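Local coordinates for protein ectonucleotide pyrophosphatase/phosphodiesterase family member 5 (Mus musculus, PDB 5VEO) that probably hydrolyses phosphodiester bonds as a zinc-binding ectoenzyme of the nucleotide pyrophosphatase/phosphodiesterase family, with a restricted capacity for nucleotide hydrolysis, at residues V53-A58 and W291-N296; N61-V66 and E72-V77; M95-Y98 and F102-E105; P108-N113 and P126-K131. The protein carries 1 engineered substitution. All coordinates share one frame; numbering follows the deposited sequence.

Overall arrangement
All four contacts are buried, but contacts 1 and 2 have their centres about 11 and 9 Å from the centre of the chain, against about 15 Å for contacts 3 and 4. Helix 58-67 links them all: contact 1 holds the loop leading into it, contact 2 packs on its flank, Trp-103 of contact 3 meets Tyr-63 on it, and both segments of contact 4 touch it. Contacts 1 and 3 reach AMP, at the phosphate and the adenine respectively. Their chemistry differs: stacked rings and waters in contact 1, an imidazole hydrogen-bonded at both nitrogens in contact 2, one indole-to-carbonyl bond in contact 3, and an indole laid against a turn, with a bridging water, in contact 4.

Contact 1 of 4, residues V53-A58 and W291-N296. Engineered in segment 53-58: Ala-58 (natural residue Thr). With AMP (adenosine monophosphate), chain Q.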
# COMPACT_ATOMS: atom_id res chain seq x y z
N VAL A 53 -0.48 -5.50 5.13
CA VAL A 53 -1.00 -6.77 4.63
C VAL A 53 -0.09 -7.38 3.58
O VAL A 53 0.63 -6.70 2.83
CB VAL A 53 -2.45 -6.68 4.08
CG1 VAL A 53 -3.40 -6.20 5.15
CG2 VAL A 53 -2.54 -5.86 2.84
N PHE A 54 -0.17 -8.71 3.52
CA PHE A 54 0.52 -9.50 2.51
C PHE A 54 -0.29 -9.55 1.24
O PHE A 54 -1.52 -9.73 1.32
CB PHE A 54 0.73 -10.90 3.07
CG PHE A 54 1.63 -11.78 2.26
CD1 PHE A 54 3.01 -11.68 2.34
CD2 PHE A 54 1.09 -12.77 1.45
CE1 PHE A 54 3.83 -12.53 1.61
CE2 PHE A 54 1.91 -13.63 0.74
CZ PHE A 54 3.28 -13.50 0.81
N ILE A 55 0.32 -9.44 0.06
CA ILE A 55 1.72 -9.10 -0.14
C ILE A 55 1.95 -7.61 0.06
O ILE A 55 1.07 -6.79 -0.18
CB ILE A 55 2.21 -9.54 -1.55
CG1 ILE A 55 1.55 -8.73 -2.67
CG2 ILE A 55 1.97 -11.03 -1.74
CD1 ILE A 55 2.06 -9.07 -4.05
N THR A 56 3.16 -7.25 0.47
CA THR A 56 3.44 -5.90 0.93
C THR A 56 3.86 -5.00 -0.24
O THR A 56 4.98 -4.45 -0.30
CB THR A 56 4.48 -5.92 2.06
OG1 THR A 56 5.66 -6.63 1.66
CG2 THR A 56 3.92 -6.56 3.33
N LYS A 57 2.91 -4.86 -1.18
CA LYS A 57 3.01 -4.01 -2.37
C LYS A 57 1.92 -2.94 -2.35
O LYS A 57 0.98 -2.98 -1.55
CB LYS A 57 2.92 -4.85 -3.66
CG LYS A 57 3.98 -5.96 -3.77
CD LYS A 57 5.10 -5.55 -4.60
CE LYS A 57 6.07 -6.63 -4.99
NZ LYS A 57 7.34 -5.89 -5.36
N ALA A 58 2.01 -1.99 -3.28
CA ALA A 58 1.13 -0.82 -3.27
C ALA A 58 -0.35 -1.16 -3.42
O ALA A 58 -1.19 -0.64 -2.68
CB ALA A 58 1.54 0.15 -4.38
N TRP A 291 -1.39 -14.84 6.66
CA TRP A 291 -1.32 -13.87 5.56
C TRP A 291 -2.69 -13.54 4.97
O TRP A 291 -2.79 -12.54 4.24
CB TRP A 291 -0.41 -14.39 4.45
CG TRP A 291 1.04 -14.32 4.76
CD1 TRP A 291 1.66 -13.48 5.65
CD2 TRP A 291 2.08 -15.10 4.15
NE1 TRP A 291 3.01 -13.70 5.64
CE2 TRP A 291 3.30 -14.67 4.73
CE3 TRP A 291 2.10 -16.09 3.18
CZ2 TRP A 291 4.53 -15.24 4.37
CZ3 TRP A 291 3.31 -16.66 2.83
CH2 TRP A 291 4.51 -16.22 3.41
N HIS A 292 -3.72 -14.33 5.26
CA HIS A 292 -5.08 -14.05 4.77
C HIS A 292 -5.04 -13.77 3.28
O HIS A 292 -5.51 -12.73 2.78
CB HIS A 292 -5.70 -12.91 5.56
CG HIS A 292 -5.65 -13.15 7.03
ND1 HIS A 292 -6.30 -14.21 7.62
CD2 HIS A 292 -4.98 -12.52 8.02
CE1 HIS A 292 -6.05 -14.21 8.92
NE2 HIS A 292 -5.26 -13.19 9.19
N TYR A 293 -4.43 -14.69 2.57
CA TYR A 293 -4.11 -14.46 1.19
C TYR A 293 -4.75 -15.47 0.25
O TYR A 293 -5.13 -15.09 -0.85
CB TYR A 293 -2.57 -14.42 1.02
CG TYR A 293 -2.11 -13.79 -0.26
CD1 TYR A 293 -1.50 -14.55 -1.24
CD2 TYR A 293 -2.32 -12.45 -0.50
CE1 TYR A 293 -1.08 -13.98 -2.42
CE2 TYR A 293 -1.91 -11.86 -1.68
CZ TYR A 293 -1.31 -12.64 -2.65
OH TYR A 293 -0.88 -12.09 -3.83
N LYS A 294 -5.07 -16.66 0.72
CA LYS A 294 -5.31 -17.83 -0.13
C LYS A 294 -6.74 -17.99 -0.63
O LYS A 294 -6.93 -18.67 -1.65
CB LYS A 294 -4.87 -19.09 0.63
CG LYS A 294 -5.88 -19.66 1.58
CD LYS A 294 -5.42 -21.03 2.08
CE LYS A 294 -4.71 -20.86 3.36
NZ LYS A 294 -4.20 -22.14 3.91
N HIS A 295 -7.74 -17.40 0.02
CA HIS A 295 -9.14 -17.69 -0.32
C HIS A 295 -9.64 -16.74 -1.41
O HIS A 295 -10.56 -15.96 -1.22
CB HIS A 295 -10.01 -17.60 0.92
CG HIS A 295 -9.66 -18.60 1.97
ND1 HIS A 295 -9.77 -19.96 1.77
CD2 HIS A 295 -9.20 -18.44 3.24
CE1 HIS A 295 -9.40 -20.60 2.87
NE2 HIS A 295 -9.05 -19.70 3.77
N ASN A 296 -9.01 -16.84 -2.58
CA ASN A 296 -9.36 -15.99 -3.71
C ASN A 296 -8.83 -16.65 -4.97
O ASN A 296 -7.70 -17.13 -5.00
CB ASN A 296 -8.77 -14.59 -3.55
CG ASN A 296 -9.40 -13.59 -4.49
OD1 ASN A 296 -9.14 -13.60 -5.70
ND2 ASN A 296 -10.24 -12.72 -3.94
P AMP Q . 4.84 -0.40 -5.42
O1P AMP Q . 4.15 -1.71 -5.21
O2P AMP Q . 6.29 -0.59 -5.87
O3P AMP Q . 4.77 0.51 -4.20
O5' AMP Q . 4.10 0.39 -6.59
C5' AMP Q . 4.19 1.82 -6.64
C4' AMP Q . 4.24 2.38 -8.04
O4' AMP Q . 2.93 2.31 -8.59
C3' AMP Q . 4.63 3.85 -8.09
O3' AMP Q . 5.94 4.00 -8.59
C2' AMP Q . 3.62 4.50 -9.04
O2' AMP Q . 4.18 5.25 -10.08
C1' AMP Q . 2.84 3.32 -9.57
N9 AMP Q . 1.44 3.61 -9.79
C8 AMP Q . 0.51 3.95 -8.88
N7 AMP Q . -0.69 4.12 -9.48
C5 AMP Q . -0.49 3.88 -10.81
C6 AMP Q . -1.32 3.87 -12.03
N6 AMP Q . -2.63 4.16 -11.95
N1 AMP Q . -0.73 3.56 -13.20
C2 AMP Q . 0.57 3.26 -13.31
N3 AMP Q . 1.40 3.23 -12.25
C4 AMP Q . 0.91 3.55 -11.00
O HOH W 1 -3.90 -10.14 2.80
O HOH W 2 -2.05 -9.98 5.33
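Phe-54 lays its ring flat over the indole of Trp-291 in a face-to-face stack, the planes 8° from parallel and the centroid of the phenyl ring 3.8 Å from that of the five-membered ring. Overlap extends onto the six-membered half of the indole, where CE2 of Phe-54 comes to 3.5 Å from CE3 of Trp-291. With CG anti to the backbone N (chi1 -170°), the phenyl also turns its CD2 edge to the face of Tyr-293 in a T-shaped pair. The three rings form an aromatic cluster in the alkaline phosphatase-like catalytic domain, where the loop from strand 45-51 to helix 58-67 meets the loop between strands 279-283 and 302-306. An alanine in place of Trp-291 would probably leave one face of Phe-54 without its flat partner and the phenyl freer to turn. On the other face of Phe-54 lies CG2 of Ile-55, which also reaches OH of Tyr-293; that hydroxyl is bonded to Val-77 O. Water 2 accepts from Phe-54 N and donates to Trp-291 O, tying the two backbones. At the start of helix 58-67, Ala-58, engineered from threonine in this inactive form, gives its N-H to AMP O1P at 2.9 Å.

Contact 2 of 4, residues N61-V66 and E72-V77; sequences NHYTLV and ENHGIV. With NAG (2-acetamido-2-deoxy-beta-D-glucopyranose), chain H.
Tyr-63 and His-74 meet edge to face: the CD2 edge of the phenol is directed at the flat side of the imidazole, with the ring planes at 73°. The two side chains run past one another in opposite directions, which brings CB of Tyr-63 over the middle of the imidazole, 4.1 Å from its centroid, in a CH-pi contact. CD2 of Tyr-63 is 3.6 Å from ND1 of His-74 and also meets CG1 of Ile-76 at 3.5 Å, an aliphatic branch that crosses the phenol at about a right angle. Beyond, the phenol hydroxyl is hydrogen-bonded to Trp-103 O.

The imidazole is held in its own plane at both nitrogens. NE2 of His-74 donates to OG1 of Thr-64 at 3.0 Å, and ND1 accepts the backbone N-H of Ile-76 at 3.1 Å; each partner lies within 3° of the ring plane. This setting depends on CG of His-74 standing between its backbone N and carbonyl carbon (chi1 63°), which turns the ring back toward Ile-76. Between His-74 and Ile-76, Gly-75 is the first residue to leave helix 71-74, with positive phi, and the contact joins the C-terminal end of this short helix to the flank of helix 58-67.

OG1 of Thr-64 is bonded in addition to Leu-69 O, in the connection between the two helices. Since ND1 receives an N-H while NE2 gives one, His-74 is probably neutral with its proton on NE2, and protonation of ND1 would probably cost the bond to Ile-76.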
# COMPACT_ATOMS: atom_id res chain seq x y z
N ASN A 61 -2.09 -2.96 -0.49
CA ASN A 61 -2.08 -2.24 0.78
C ASN A 61 -2.88 -0.95 0.74
O ASN A 61 -3.56 -0.63 1.73
CB ASN A 61 -0.65 -2.02 1.24
CG ASN A 61 -0.19 -3.20 2.01
OD1 ASN A 61 -0.46 -3.30 3.20
ND2 ASN A 61 0.38 -4.18 1.32
N HIS A 62 -2.89 -0.23 -0.38
CA HIS A 62 -3.73 0.96 -0.44
C HIS A 62 -5.20 0.57 -0.45
O HIS A 62 -6.03 1.25 0.17
CB HIS A 62 -3.39 1.82 -1.66
CG HIS A 62 -2.10 2.59 -1.55
ND1 HIS A 62 -0.90 2.09 -2.00
CD2 HIS A 62 -1.82 3.83 -1.06
CE1 HIS A 62 0.06 2.98 -1.81
NE2 HIS A 62 -0.48 4.05 -1.23
N TYR A 63 -5.56 -0.55 -1.10
CA TYR A 63 -6.98 -0.92 -1.08
C TYR A 63 -7.40 -1.40 0.30
O TYR A 63 -8.54 -1.14 0.73
CB TYR A 63 -7.28 -1.96 -2.15
CG TYR A 63 -8.73 -1.90 -2.70
CD1 TYR A 63 -9.35 -0.69 -2.97
CD2 TYR A 63 -9.42 -3.07 -3.00
CE1 TYR A 63 -10.63 -0.64 -3.50
CE2 TYR A 63 -10.71 -3.03 -3.53
CZ TYR A 63 -11.31 -1.80 -3.77
OH TYR A 63 -12.58 -1.71 -4.32
N THR A 64 -6.49 -2.04 1.05
CA THR A 64 -6.79 -2.36 2.44
C THR A 64 -7.08 -1.09 3.25
O THR A 64 -7.98 -1.08 4.10
CB THR A 64 -5.63 -3.15 3.06
OG1 THR A 64 -5.66 -4.47 2.53
CG2 THR A 64 -5.72 -3.22 4.59
N LEU A 65 -6.33 -0.02 3.01
CA LEU A 65 -6.54 1.18 3.81
C LEU A 65 -7.94 1.75 3.62
O LEU A 65 -8.47 2.37 4.54
CB LEU A 65 -5.49 2.23 3.45
CG LEU A 65 -4.04 1.92 3.84
CD1 LEU A 65 -3.13 3.10 3.53
CD2 LEU A 65 -3.90 1.51 5.30
N VAL A 66 -8.54 1.54 2.45
CA VAL A 66 -9.84 2.15 2.15
C VAL A 66 -10.98 1.13 2.17
O VAL A 66 -12.14 1.49 1.88
CB VAL A 66 -9.82 2.92 0.82
CG1 VAL A 66 -8.80 4.05 0.90
CG2 VAL A 66 -9.53 2.02 -0.40
N GLU A 72 -7.26 -11.31 0.39
CA GLU A 72 -8.08 -12.38 -0.15
C GLU A 72 -9.55 -11.97 -0.22
O GLU A 72 -10.30 -12.54 -1.02
CB GLU A 72 -7.92 -13.67 0.67
CG GLU A 72 -8.55 -13.63 2.06
CD GLU A 72 -8.22 -14.86 2.91
OE1 GLU A 72 -8.65 -14.88 4.09
OE2 GLU A 72 -7.56 -15.79 2.41
N ASN A 73 -9.97 -11.00 0.60
CA ASN A 73 -11.34 -10.50 0.61
C ASN A 73 -11.55 -9.34 -0.36
O ASN A 73 -12.56 -9.32 -1.06
CB ASN A 73 -11.73 -10.08 2.02
CG ASN A 73 -11.56 -11.20 3.01
OD1 ASN A 73 -10.72 -11.13 3.90
ND2 ASN A 73 -12.31 -12.27 2.83
N HIS A 74 -10.65 -8.35 -0.42
CA HIS A 74 -10.96 -7.25 -1.34
C HIS A 74 -10.52 -7.53 -2.77
O HIS A 74 -10.96 -6.82 -3.67
CB HIS A 74 -10.40 -5.92 -0.83
CG HIS A 74 -8.91 -5.84 -0.71
ND1 HIS A 74 -8.04 -6.15 -1.73
CD2 HIS A 74 -8.14 -5.38 0.31
CE1 HIS A 74 -6.81 -5.91 -1.35
NE2 HIS A 74 -6.84 -5.45 -0.10
N GLY A 75 -9.72 -8.57 -3.01
CA GLY A 75 -9.45 -9.07 -4.35
C GLY A 75 -8.31 -8.42 -5.09
O GLY A 75 -7.95 -8.89 -6.18
N ILE A 76 -7.70 -7.37 -4.55
CA ILE A 76 -6.51 -6.76 -5.16
C ILE A 76 -5.32 -7.43 -4.47
O ILE A 76 -4.76 -6.95 -3.49
CB ILE A 76 -6.49 -5.23 -5.02
CG1 ILE A 76 -7.72 -4.59 -5.69
CG2 ILE A 76 -5.21 -4.66 -5.60
CD1 ILE A 76 -7.74 -4.69 -7.21
N VAL A 77 -4.98 -8.63 -4.97
CA VAL A 77 -4.01 -9.47 -4.27
C VAL A 77 -2.57 -9.16 -4.65
O VAL A 77 -1.65 -9.59 -3.93
CB VAL A 77 -4.29 -10.97 -4.48
CG1 VAL A 77 -5.73 -11.31 -4.10
CG2 VAL A 77 -4.01 -11.43 -5.89
C1 NAG H . -12.42 -10.47 6.98
C2 NAG H . -12.59 -11.89 7.48
C3 NAG H . -13.47 -12.67 6.53
C4 NAG H . -14.78 -11.93 6.25
C5 NAG H . -14.52 -10.48 5.87
C6 NAG H . -15.78 -9.66 5.80
C7 NAG H . -10.83 -12.95 8.82
C8 NAG H . -9.51 -13.67 8.78
N2 NAG H . -11.31 -12.56 7.64
O3 NAG H . -13.74 -13.94 7.11
O4 NAG H . -15.46 -12.58 5.18
O5 NAG H . -13.69 -9.86 6.86
O6 NAG H . -16.60 -9.87 6.94
O7 NAG H . -11.43 -12.75 9.87

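Contact 3 of 4, residues M95-Y98 and F102-E105; sequences MDIY and FWEE. With AMP (adenosine monophosphate), chain Q.
Trp-103 gives its indole N-H to the backbone carbonyl of Ile-97, NE1 lying 2.9 Å from O with an N-H...O angle of 161°. The approach is nearly along the C=O axis, and the oxygen sits at the edge of the indole, close to its plane. A looser apolar touch, CD1 of Ile-97 to CZ2 of Trp-103 at 4.4 Å, adds to this bond.

The residues around that carbonyl line the adenine end of the AMP pocket. CD1 of Ile-97 reaches AMP N6 at 3.5 Å, and CG of Met-95 approaches AMP N1 at 3.4 Å. With CG1 placed between the backbone N and carbonyl carbon (chi1 68°), Ile-97 also lays this atom over one face of the Tyr-98 ring, toward its rim. OH of Tyr-98 takes a weak hydrogen bond from AMP N6 at 3.4 Å, and has a second partner in Asp-129 OD2.

Both segments belong to the loop between strand 88-91 and helix 109-115. Ile-97 packs on Phe-90 of that strand, while the Trp-103 ring meets Tyr-63 of helix 58-67 edge-to-face and touches Val-130 and Ile-132 in the loop after strand 120-123.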
# COMPACT_ATOMS: atom_id res chain seq x y z
N MET A 95 0.05 0.05 -16.69
CA MET A 95 -1.08 0.94 -16.40
C MET A 95 -2.42 0.25 -16.69
O MET A 95 -3.41 0.90 -17.00
CB MET A 95 -0.95 2.22 -17.21
CG MET A 95 -1.52 3.40 -16.52
SD MET A 95 -0.85 4.99 -17.01
CE MET A 95 -1.98 5.91 -15.96
N ASP A 96 -2.43 -1.08 -16.56
CA ASP A 96 -3.59 -1.90 -16.93
C ASP A 96 -4.34 -2.31 -15.67
O ASP A 96 -4.39 -3.49 -15.28
CB ASP A 96 -3.11 -3.12 -17.73
CG ASP A 96 -4.24 -3.98 -18.24
OD1 ASP A 96 -5.39 -3.50 -18.34
OD2 ASP A 96 -3.97 -5.17 -18.54
N ILE A 97 -4.93 -1.29 -15.02
CA ILE A 97 -5.60 -1.43 -13.73
C ILE A 97 -7.05 -0.98 -13.78
O ILE A 97 -7.69 -0.90 -12.73
CB ILE A 97 -4.86 -0.64 -12.64
CG1 ILE A 97 -5.00 0.89 -12.91
CG2 ILE A 97 -3.44 -1.11 -12.58
CD1 ILE A 97 -5.12 1.74 -11.69
N TYR A 98 -7.58 -0.64 -14.95
CA TYR A 98 -8.85 0.07 -15.02
C TYR A 98 -10.03 -0.84 -15.29
O TYR A 98 -11.15 -0.35 -15.43
CB TYR A 98 -8.76 1.19 -16.08
CG TYR A 98 -7.80 2.24 -15.61
CD1 TYR A 98 -8.19 3.21 -14.69
CD2 TYR A 98 -6.47 2.22 -16.00
CE1 TYR A 98 -7.28 4.14 -14.19
CE2 TYR A 98 -5.56 3.15 -15.52
CZ TYR A 98 -5.97 4.10 -14.62
OH TYR A 98 -5.05 5.00 -14.14
N PHE A 102 -11.78 -6.05 -11.38
CA PHE A 102 -10.71 -6.37 -10.44
C PHE A 102 -10.91 -5.72 -9.08
O PHE A 102 -10.29 -6.17 -8.12
CB PHE A 102 -9.35 -5.99 -11.02
CG PHE A 102 -8.78 -7.05 -11.90
CD1 PHE A 102 -8.18 -8.17 -11.34
CD2 PHE A 102 -8.89 -6.97 -13.26
CE1 PHE A 102 -7.67 -9.17 -12.14
CE2 PHE A 102 -8.40 -7.98 -14.07
CZ PHE A 102 -7.79 -9.08 -13.51
N TRP A 103 -11.74 -4.69 -8.99
CA TRP A 103 -11.94 -3.89 -7.79
C TRP A 103 -13.24 -4.19 -7.06
O TRP A 103 -13.40 -3.80 -5.89
CB TRP A 103 -11.93 -2.40 -8.17
CG TRP A 103 -10.63 -1.99 -8.79
CD1 TRP A 103 -10.27 -2.10 -10.10
CD2 TRP A 103 -9.52 -1.43 -8.11
NE1 TRP A 103 -8.99 -1.63 -10.28
CE2 TRP A 103 -8.50 -1.22 -9.06
CE3 TRP A 103 -9.27 -1.09 -6.78
CZ2 TRP A 103 -7.27 -0.66 -8.73
CZ3 TRP A 103 -8.05 -0.55 -6.44
CH2 TRP A 103 -7.07 -0.34 -7.41
N GLU A 104 -14.19 -4.84 -7.71
CA GLU A 104 -15.57 -4.84 -7.24
C GLU A 104 -15.89 -5.96 -6.25
O GLU A 104 -17.05 -6.13 -5.88
CB GLU A 104 -16.50 -4.85 -8.45
CG GLU A 104 -16.48 -3.48 -9.12
CD GLU A 104 -17.24 -3.40 -10.41
OE1 GLU A 104 -17.41 -4.42 -11.12
OE2 GLU A 104 -17.68 -2.27 -10.72
N GLU A 105 -14.89 -6.70 -5.77
CA GLU A 105 -15.15 -7.59 -4.64
C GLU A 105 -15.25 -6.83 -3.33
O GLU A 105 -15.64 -7.43 -2.31
CB GLU A 105 -14.07 -8.69 -4.57
CG GLU A 105 -14.05 -9.46 -5.88
CD GLU A 105 -13.02 -10.55 -5.97
OE1 GLU A 105 -13.03 -11.24 -7.02
OE2 GLU A 105 -12.22 -10.75 -5.04
P AMP Q . 4.84 -0.40 -5.42
O1P AMP Q . 4.15 -1.71 -5.21
O2P AMP Q . 6.29 -0.59 -5.87
O3P AMP Q . 4.77 0.51 -4.20
O5' AMP Q . 4.10 0.39 -6.59
C5' AMP Q . 4.19 1.82 -6.64
C4' AMP Q . 4.24 2.38 -8.04
O4' AMP Q . 2.93 2.31 -8.59
C3' AMP Q . 4.63 3.85 -8.09
O3' AMP Q . 5.94 4.00 -8.59
C2' AMP Q . 3.62 4.50 -9.04
O2' AMP Q . 4.18 5.25 -10.08
C1' AMP Q . 2.84 3.32 -9.57
N9 AMP Q . 1.44 3.61 -9.79
C8 AMP Q . 0.51 3.95 -8.88
N7 AMP Q . -0.69 4.12 -9.48
C5 AMP Q . -0.49 3.88 -10.81
C6 AMP Q . -1.32 3.87 -12.03
N6 AMP Q . -2.63 4.16 -11.95
N1 AMP Q . -0.73 3.56 -13.20
C2 AMP Q . 0.57 3.26 -13.31
N3 AMP Q . 1.40 3.23 -12.25
C4 AMP Q . 0.91 3.55 -11.00

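Contact 4 of 4, residues P108-N113 and P126-K131; sequences PIWITN and PGADVK
Trp-110 reaches from the first turn of helix 109-115 to the loop at 126-131, its indole lying against the backbone of Gly-127 and Ala-128. At CB the chain turns so that CG stands between the backbone N and the carbonyl carbon (chi1 52°), which swings the ring back beside Pro-108, the N-cap residue of the helix. CB of Pro-108 rests 3.6 Å above one face of the indole, offset toward the rim, and CB of Ala-128 lies on the opposite face, also toward the rim. Along the pyrrole edge, NE1 of Trp-110 donates in the ring plane to water 3 at 2.8 Å, and the water donates in turn to Val-130 O at 2.9 Å.

The loop met here follows strand 120-123 of the central mixed sheet and folds as a type I beta turn from Gly-127 to Val-130, closed by the bond from Val-130 N to Gly-127 O. CZ2 of Trp-110 comes to 3.8 Å from CA of Ala-128, and lies equally near Gly-127 O. A leucine in place of Trp-110 would probably leave water 3 and Val-130 O without their link to the helix and open a gap beside Ala-128. At the tip of the indole, CH2 meets CB of Ala-128 at 4.3 Å and has Pro-126 O at the ring edge. Pro-126 itself packs on Tyr-59 and His-62 of helix 58-67, with its side chain about 5 Å from AMP.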
# COMPACT_ATOMS: atom_id res chain seq x y z
N PRO A 108 -14.63 0.72 -1.79
CA PRO A 108 -13.76 1.66 -1.07
C PRO A 108 -14.56 2.74 -0.36
O PRO A 108 -15.68 3.09 -0.75
CB PRO A 108 -12.88 2.25 -2.17
CG PRO A 108 -13.74 2.17 -3.41
CD PRO A 108 -14.50 0.88 -3.25
N ILE A 109 -13.93 3.30 0.67
CA ILE A 109 -14.63 4.19 1.59
C ILE A 109 -15.17 5.45 0.90
O ILE A 109 -16.15 6.04 1.36
CB ILE A 109 -13.70 4.54 2.77
CG1 ILE A 109 -14.54 5.20 3.87
CG2 ILE A 109 -12.54 5.42 2.33
CD1 ILE A 109 -13.76 5.47 5.13
N TRP A 110 -14.56 5.91 -0.19
CA TRP A 110 -15.11 7.12 -0.81
C TRP A 110 -16.53 6.89 -1.34
O TRP A 110 -17.36 7.82 -1.32
CB TRP A 110 -14.19 7.65 -1.91
CG TRP A 110 -13.73 6.72 -2.97
CD1 TRP A 110 -14.39 6.39 -4.12
CD2 TRP A 110 -12.46 6.06 -3.05
NE1 TRP A 110 -13.63 5.56 -4.90
CE2 TRP A 110 -12.44 5.32 -4.26
CE3 TRP A 110 -11.34 6.01 -2.22
CZ2 TRP A 110 -11.34 4.57 -4.65
CZ3 TRP A 110 -10.26 5.24 -2.60
CH2 TRP A 110 -10.26 4.54 -3.79
N ILE A 111 -16.84 5.67 -1.78
CA ILE A 111 -18.20 5.38 -2.24
C ILE A 111 -19.17 5.41 -1.06
O ILE A 111 -20.24 6.01 -1.14
CB ILE A 111 -18.24 4.04 -2.98
CG1 ILE A 111 -17.41 4.17 -4.25
CG2 ILE A 111 -19.68 3.61 -3.30
CD1 ILE A 111 -17.38 2.93 -5.10
N THR A 112 -18.79 4.77 0.05
CA THR A 112 -19.62 4.78 1.25
C THR A 112 -19.84 6.20 1.75
O THR A 112 -20.97 6.59 2.09
CB THR A 112 -18.97 3.91 2.33
OG1 THR A 112 -18.85 2.57 1.83
CG2 THR A 112 -19.77 3.90 3.61
N ASN A 113 -18.78 7.01 1.75
CA ASN A 113 -18.87 8.41 2.14
C ASN A 113 -19.86 9.17 1.27
O ASN A 113 -20.65 9.98 1.77
CB ASN A 113 -17.48 9.03 2.02
CG ASN A 113 -17.39 10.40 2.61
OD1 ASN A 113 -17.80 10.65 3.74
ND2 ASN A 113 -16.79 11.31 1.85
N PRO A 126 -4.00 5.27 -5.45
CA PRO A 126 -4.27 4.04 -6.22
C PRO A 126 -5.74 3.64 -6.27
O PRO A 126 -6.41 3.50 -5.25
CB PRO A 126 -3.42 3.00 -5.48
CG PRO A 126 -2.26 3.79 -5.03
CD PRO A 126 -2.82 5.11 -4.58
N GLY A 127 -6.23 3.42 -7.49
CA GLY A 127 -7.61 3.03 -7.71
C GLY A 127 -8.63 4.15 -7.71
O GLY A 127 -9.79 3.91 -8.07
N ALA A 128 -8.25 5.36 -7.29
CA ALA A 128 -9.23 6.43 -7.19
C ALA A 128 -9.70 6.93 -8.55
O ALA A 128 -10.77 7.56 -8.64
CB ALA A 128 -8.66 7.58 -6.36
N ASP A 129 -8.95 6.67 -9.62
CA ASP A 129 -9.37 7.05 -10.96
C ASP A 129 -9.95 5.86 -11.73
O ASP A 129 -10.03 5.89 -12.97
CB ASP A 129 -8.22 7.72 -11.73
CG ASP A 129 -7.00 6.83 -11.90
OD1 ASP A 129 -6.72 6.00 -11.02
OD2 ASP A 129 -6.29 7.00 -12.92
N VAL A 130 -10.39 4.84 -11.00
CA VAL A 130 -11.01 3.64 -11.56
C VAL A 130 -12.50 3.68 -11.26
O VAL A 130 -12.89 4.02 -10.14
CB VAL A 130 -10.38 2.36 -10.97
CG1 VAL A 130 -11.07 1.09 -11.50
CG2 VAL A 130 -8.89 2.29 -11.25
N LYS A 131 -13.32 3.30 -12.23
CA LYS A 131 -14.75 3.23 -11.98
C LYS A 131 -15.03 1.96 -11.18
O LYS A 131 -14.69 0.86 -11.61
CB LYS A 131 -15.53 3.24 -13.30
CG LYS A 131 -17.01 3.25 -13.06
CD LYS A 131 -17.77 3.23 -14.39
CE LYS A 131 -18.07 4.63 -14.85
NZ LYS A 131 -18.94 4.68 -16.09
O HOH W 3 -13.98 4.67 -7.58